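PDB 3CXB: secreted effector protein SifA from Salmonella typhimurium, which is delivered into the host cell, where it interacts with host PLEKHM2 and is required for endosomal tubulation and the formation of Salmonella-induced filaments. Local coordinates for residues Glu32-Lys35 against Asp36-Phe39; Ala78-Arg81 against Asp82-Gln85. All coordinates share one frame; numbering follows the deposited sequence.

Contact 1: Glu32-Lys35 against Asp36-Phe39; sequences EKIK and DFFF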
ATOM      1  N   GLU A  32      15.724  21.411 -12.624  1.00 51.22           N
ATOM      2  CA  GLU A  32      17.027  22.043 -12.547  1.00 51.23           C
ATOM      3  C   GLU A  32      17.504  22.111 -11.110  1.00 50.17           C
ATOM      4  O   GLU A  32      18.676  22.347 -10.854  1.00 51.29           O
ATOM      5  CB  GLU A  32      16.978  23.452 -13.126  1.00 52.16           C
ATOM      6  CG  GLU A  32      18.255  23.846 -13.841  1.00 55.91           C
ATOM      7  CD  GLU A  32      18.653  22.822 -14.887  1.00 58.93           C
ATOM      8  OE1 GLU A  32      17.780  22.445 -15.706  1.00 60.23           O
ATOM      9  OE2 GLU A  32      19.831  22.397 -14.891  1.00 61.56           O
ATOM     10  N   LYS A  33      16.604  21.898 -10.163  1.00 50.58           N
ATOM     11  CA  LYS A  33      17.000  21.955  -8.768  1.00 52.61           C
ATOM     12  C   LYS A  33      17.102  20.583  -8.115  1.00 54.12           C
ATOM     13  O   LYS A  33      17.784  20.425  -7.102  1.00 53.70           O
ATOM     14  CB  LYS A  33      16.011  22.824  -7.985  1.00 56.33           C
ATOM     15  CG  LYS A  33      15.998  24.284  -8.439  1.00 62.20           C
ATOM     16  CD  LYS A  33      15.123  25.171  -7.566  1.00 64.25           C
ATOM     17  CE  LYS A  33      15.230  26.624  -8.023  1.00 68.09           C
ATOM     18  NZ  LYS A  33      14.456  27.570  -7.168  1.00 71.24           N
ATOM     19  N   ILE A  34      16.424  19.596  -8.697  1.00 53.61           N
ATOM     20  CA  ILE A  34      16.397  18.236  -8.153  1.00 51.63           C
ATOM     21  C   ILE A  34      17.306  17.316  -8.983  1.00 53.25           C
ATOM     22  O   ILE A  34      17.771  16.275  -8.516  1.00 49.85           O
ATOM     23  CB  ILE A  34      14.908  17.703  -8.124  1.00 53.39           C
ATOM     24  CG1 ILE A  34      14.727  16.643  -7.037  1.00 52.61           C
ATOM     25  CG2 ILE A  34      14.521  17.109  -9.456  1.00 49.15           C
ATOM     26  CD1 ILE A  34      14.905  17.184  -5.633  1.00 55.38           C
ATOM     27  N   LYS A  35      17.567  17.754 -10.209  1.00 54.86           N
ATOM     28  CA  LYS A  35      18.402  17.067 -11.182  1.00 59.23           C
ATOM     29  C   LYS A  35      19.612  16.321 -10.645  1.00 64.04           C
ATOM     30  O   LYS A  35      19.813  15.150 -10.963  1.00 62.08           O
ATOM     31  CB  LYS A  35      18.876  18.090 -12.201  1.00 58.67           C
ATOM     32  CG  LYS A  35      19.753  17.558 -13.295  1.00 58.32           C
ATOM     33  CD  LYS A  35      20.265  18.703 -14.156  1.00 54.90           C
ATOM     34  CE  LYS A  35      21.106  19.660 -13.334  1.00 53.47           C
ATOM     35  NZ  LYS A  35      21.770  20.662 -14.198  1.00 53.85           N
ATOM     36  N   ASP A  36      20.425  17.005  -9.850  1.00 69.64           N
ATOM     37  CA  ASP A  36      21.644  16.407  -9.321  1.00 74.43           C
ATOM     38  C   ASP A  36      21.405  15.497  -8.142  1.00 74.29           C
ATOM     39  O   ASP A  36      22.344  14.938  -7.589  1.00 73.85           O
ATOM     40  CB  ASP A  36      22.648  17.495  -8.933  1.00 79.61           C
ATOM     41  CG  ASP A  36      22.990  18.416 -10.096  1.00 85.63           C
ATOM     42  OD1 ASP A  36      23.443  17.922 -11.155  1.00 87.50           O
ATOM     43  OD2 ASP A  36      22.803  19.643  -9.939  1.00 91.31           O
ATOM     44  N   PHE A  37      20.150  15.338  -7.757  1.00 75.80           N
ATOM     45  CA  PHE A  37      19.826  14.470  -6.637  1.00 77.43           C
ATOM     46  C   PHE A  37      19.933  12.993  -7.010  1.00 77.27           C
ATOM     47  O   PHE A  37      19.857  12.125  -6.143  1.00 77.62           O
ATOM     48  CB  PHE A  37      18.409  14.761  -6.145  1.00 79.24           C
ATOM     49  CG  PHE A  37      18.296  16.003  -5.317  1.00 82.87           C
ATOM     50  CD1 PHE A  37      18.713  17.233  -5.818  1.00 84.84           C
ATOM     51  CD2 PHE A  37      17.761  15.948  -4.034  1.00 84.75           C
ATOM     52  CE1 PHE A  37      18.602  18.398  -5.051  1.00 85.72           C
ATOM     53  CE2 PHE A  37      17.643  17.103  -3.257  1.00 86.10           C
ATOM     54  CZ  PHE A  37      18.066  18.333  -3.770  1.00 86.58           C
ATOM     55  N   PHE A  38      20.115  12.712  -8.297  1.00 78.92           N
ATOM     56  CA  PHE A  38      20.194  11.332  -8.768  1.00 82.46           C
ATOM     57  C   PHE A  38      21.390  11.051  -9.663  1.00 90.19           C
ATOM     58  O   PHE A  38      21.815  11.912 -10.433  1.00 90.42           O
ATOM     59  CB  PHE A  38      18.924  10.983  -9.526  1.00 72.24           C
ATOM     60  CG  PHE A  38      17.687  11.526  -8.897  1.00 61.43           C
ATOM     61  CD1 PHE A  38      17.204  12.769  -9.262  1.00 56.12           C
ATOM     62  CD2 PHE A  38      16.978  10.778  -7.965  1.00 56.53           C
ATOM     63  CE1 PHE A  38      16.028  13.263  -8.709  1.00 53.41           C
ATOM     64  CE2 PHE A  38      15.804  11.262  -7.406  1.00 52.17           C
ATOM     65  CZ  PHE A  38      15.325  12.503  -7.781  1.00 51.92           C
ATOM     66  N   PHE A  39      21.906   9.827  -9.568  1.00 98.21           N
ATOM     67  CA  PHE A  39      23.064   9.402 -10.350  1.00107.03           C
ATOM     68  C   PHE A  39      22.802   9.343 -11.858  1.00103.76           C
ATOM     69  O   PHE A  39      21.979  10.094 -12.385  1.00101.29           O
ATOM     70  CB  PHE A  39      23.560   8.042  -9.858  1.00121.21           C
ATOM     71  CG  PHE A  39      22.532   6.955  -9.948  1.00138.41           C
ATOM     72  CD1 PHE A  39      21.370   7.017  -9.186  1.00146.58           C
ATOM     73  CD2 PHE A  39      22.729   5.856 -10.785  1.00146.61           C
ATOM     74  CE1 PHE A  39      20.418   6.002  -9.247  1.00154.00           C
ATOM     75  CE2 PHE A  39      21.781   4.831 -10.855  1.00153.83           C
ATOM     76  CZ  PHE A  39      20.624   4.905 -10.083  1.00155.73           C
TER
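Ile-34 reaches forward from the last turn of its helix to meet Phe-37 and Phe-38, three and four residues on. At its CB the chain forks. The CG2 methyl skirts the Phe-38 ring, 4.2 Å from CE1 of Phe-38, while CG1, anti to the backbone N (chi1 -154°), borders both aromatics, lying 4.0 Å from CE1 of Phe-38 and equally far from CG of Phe-37. The tip does most of the work: CD1 of Ile-34 sits over the centre of the Phe-37 ring, 10° off its normal, in a CH-pi contact. A branched aliphatic chain suits this place because it can serve two rings at once. Phe-37 N also donates to Ile-34 O in the 3-10 turn, although that oxygen is less surely placed.

The other side of the turn is polar. Lys-35 bends at chi3 (62°) and carries NZ to Glu-32 OE2, a salt bridge of 2.7 Å; Asp-36 runs alongside Lys-35, its OD1 3.6 Å from the lysine CE. At this turn, which follows helix 25-34, the backbone of Phe-37 bonds to that of Cys-77, and just after it Phe-38 packs on Leu-72 and Leu-75 of helix 62-75.

Contact 2: Ala78-Arg81 against Asp82-Gln85; sequences ASQR and DRFQ
Phe-84 turns the edge of its ring to two backbone carbonyls, Arg-81 O and Gln-80 O. Both oxygens lie near the ring plane on the CD1 side, with Gln-80 O 3.7 Å from CD1 of Phe-84, so they face the weakly positive C-H rim. The guanidinium of Arg-83 is likewise used at its edge, where CG and OD1 of Asp-82 lie in its plane, although the carboxylate itself is turned out of it. The grip is side-on, and both N-H groups go to one oxygen: NE of Arg-83 is 2.6 Å from Asp-82 OD1 and meets it nearly along the C-O axis, whereas NH1 comes from well above the carboxylate plane. Concentrating two donors on OD1 probably draws negative charge toward that oxygen and fixes the rotation of the arginine head.

Torsions bring the pair together. The Asp-82 carboxylate takes the position between backbone N and carbonyl carbon (chi1 56°), and Arg-83, bent at chi2 and chi3, folds back to reach its neighbour. The long arginine chain also crosses Gln-80 obliquely.

Underneath is a type I beta turn from Arg-81 to Phe-84, closed by Phe-84 N donating to Arg-81 O at 3.1 Å, almost straight at 167°. Arg-81 itself extends away from the turn, its NE bonded to Ala-76 O.

The turn leads from the short, weakly bonded helix 78-81 into strand 84-87, an outermost strand of the five-stranded antiparallel sheet. Arg-83 NH2 bonds to Asp-102 O just past neighbouring strand 96-101, while buried, apolar Phe-84 fills the junction between Ile-100 of that strand and Leu-72 of helix 62-75.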
ATOM      1  N   ALA A  78      22.358   8.697  -1.334  1.00 56.62           N
ATOM      2  CA  ALA A  78      22.209   8.814   0.120  1.00 59.39           C
ATOM      3  C   ALA A  78      22.478  10.230   0.628  1.00 59.66           C
ATOM      4  O   ALA A  78      21.877  10.675   1.599  1.00 59.45           O
ATOM      5  CB  ALA A  78      23.136   7.825   0.818  1.00 58.45           C
ATOM      6  N   SER A  79      23.390  10.929  -0.029  1.00 62.61           N
ATOM      7  CA  SER A  79      23.725  12.293   0.360  1.00 64.61           C
ATOM      8  C   SER A  79      22.458  13.138   0.417  1.00 64.50           C
ATOM      9  O   SER A  79      22.225  13.858   1.384  1.00 66.75           O
ATOM     10  CB  SER A  79      24.693  12.925  -0.650  1.00 67.12           C
ATOM     11  OG  SER A  79      25.811  12.095  -0.911  1.00 69.60           O
ATOM     12  N   GLN A  80      21.632  13.030  -0.621  1.00 64.23           N
ATOM     13  CA  GLN A  80      20.404  13.813  -0.704  1.00 62.81           C
ATOM     14  C   GLN A  80      19.132  13.168  -0.140  1.00 60.52           C
ATOM     15  O   GLN A  80      18.075  13.787  -0.163  1.00 59.73           O
ATOM     16  CB  GLN A  80      20.153  14.213  -2.158  1.00 66.22           C
ATOM     17  CG  GLN A  80      21.381  14.740  -2.863  1.00 66.59           C
ATOM     18  CD  GLN A  80      22.231  15.609  -1.964  1.00 68.07           C
ATOM     19  OE1 GLN A  80      21.733  16.534  -1.333  1.00 66.48           O
ATOM     20  NE2 GLN A  80      23.524  15.311  -1.899  1.00 71.25           N
ATOM     21  N   ARG A  81      19.213  11.944   0.369  1.00 57.98           N
ATOM     22  CA  ARG A  81      18.013  11.306   0.893  1.00 56.54           C
ATOM     23  C   ARG A  81      17.401  11.978   2.118  1.00 57.71           C
ATOM     24  O   ARG A  81      16.203  11.833   2.375  1.00 56.95           O
ATOM     25  CB  ARG A  81      18.265   9.821   1.163  1.00 53.68           C
ATOM     26  CG  ARG A  81      18.374   9.020  -0.120  1.00 52.75           C
ATOM     27  CD  ARG A  81      18.527   7.516   0.105  1.00 51.53           C
ATOM     28  NE  ARG A  81      18.816   6.824  -1.156  1.00 50.53           N
ATOM     29  CZ  ARG A  81      19.004   5.513  -1.282  1.00 51.62           C
ATOM     30  NH1 ARG A  81      18.942   4.715  -0.223  1.00 55.01           N
ATOM     31  NH2 ARG A  81      19.254   4.994  -2.476  1.00 52.76           N
ATOM     32  N   ASP A  82      18.195  12.711   2.893  1.00 58.62           N
ATOM     33  CA  ASP A  82      17.595  13.379   4.042  1.00 57.79           C
ATOM     34  C   ASP A  82      16.774  14.552   3.528  1.00 54.99           C
ATOM     35  O   ASP A  82      16.118  15.246   4.297  1.00 53.41           O
ATOM     36  CB  ASP A  82      18.648  13.843   5.069  1.00 59.10           C
ATOM     37  CG  ASP A  82      19.708  14.738   4.472  1.00 59.63           C
ATOM     38  OD1 ASP A  82      19.359  15.591   3.638  1.00 58.12           O
ATOM     39  OD2 ASP A  82      20.894  14.593   4.855  1.00 64.62           O
ATOM     40  N   ARG A  83      16.806  14.763   2.216  1.00 54.02           N
ATOM     41  CA  ARG A  83      16.034  15.837   1.609  1.00 55.13           C
ATOM     42  C   ARG A  83      14.576  15.421   1.425  1.00 53.25           C
ATOM     43  O   ARG A  83      13.738  16.254   1.101  1.00 55.52           O
ATOM     44  CB  ARG A  83      16.592  16.228   0.235  1.00 56.91           C
ATOM     45  CG  ARG A  83      17.938  16.933   0.224  1.00 60.93           C
ATOM     46  CD  ARG A  83      17.966  18.107   1.176  1.00 65.14           C
ATOM     47  NE  ARG A  83      18.375  17.679   2.510  1.00 70.89           N
ATOM     48  CZ  ARG A  83      18.194  18.389   3.618  1.00 73.50           C
ATOM     49  NH1 ARG A  83      18.612  17.911   4.786  1.00 75.48           N
ATOM     50  NH2 ARG A  83      17.579  19.564   3.565  1.00 75.95           N
ATOM     51  N   PHE A  84      14.281  14.134   1.603  1.00 51.07           N
ATOM     52  CA  PHE A  84      12.918  13.620   1.458  1.00 48.96           C
ATOM     53  C   PHE A  84      12.324  13.352   2.837  1.00 49.89           C
ATOM     54  O   PHE A  84      12.513  12.274   3.409  1.00 47.37           O
ATOM     55  CB  PHE A  84      12.920  12.317   0.653  1.00 42.86           C
ATOM     56  CG  PHE A  84      13.378  12.474  -0.762  1.00 38.57           C
ATOM     57  CD1 PHE A  84      14.720  12.600  -1.058  1.00 35.67           C
ATOM     58  CD2 PHE A  84      12.449  12.505  -1.811  1.00 36.10           C
ATOM     59  CE1 PHE A  84      15.138  12.753  -2.381  1.00 37.02           C
ATOM     60  CE2 PHE A  84      12.853  12.658  -3.139  1.00 31.89           C
ATOM     61  CZ  PHE A  84      14.198  12.782  -3.427  1.00 34.29           C
ATOM     62  N   GLN A  85      11.574  14.310   3.360  1.00 52.49           N
ATOM     63  CA  GLN A  85      11.012  14.151   4.695  1.00 55.28           C
ATOM     64  C   GLN A  85       9.495  13.969   4.723  1.00 52.10           C
ATOM     65  O   GLN A  85       8.783  14.547   3.910  1.00 54.91           O
ATOM     66  CB  GLN A  85      11.419  15.365   5.531  1.00 60.50           C
ATOM     67  CG  GLN A  85      12.859  15.819   5.257  1.00 69.42           C
ATOM     68  CD  GLN A  85      13.129  17.257   5.670  1.00 73.11           C
ATOM     69  OE1 GLN A  85      12.388  18.167   5.306  1.00 74.86           O
ATOM     70  NE2 GLN A  85      14.201  17.465   6.420  1.00 76.05           N
TER

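From the N terminus, helix 25-34 ends in the turn of contact 1, the chain continues through helices 42-54 and 62-75, and contact 2 then turns helix 78-81 into the first strand of the five-stranded sheet. Each closes a short local turn; they follow in series, neither nested nor crossing. They nevertheless meet in space, their centres about 12 Å apart. The Phe-37 ring of contact 1 packs against contact 2, with its CE2 3.5 Å from CG of Arg-83, and CB of Gln-80 lies on the side away from Ile-34. Phe-38 and Phe-84 both touch Leu-72 and Ala-76, so the end of helix 25-34, helix 62-75 and the sheet edge converge here.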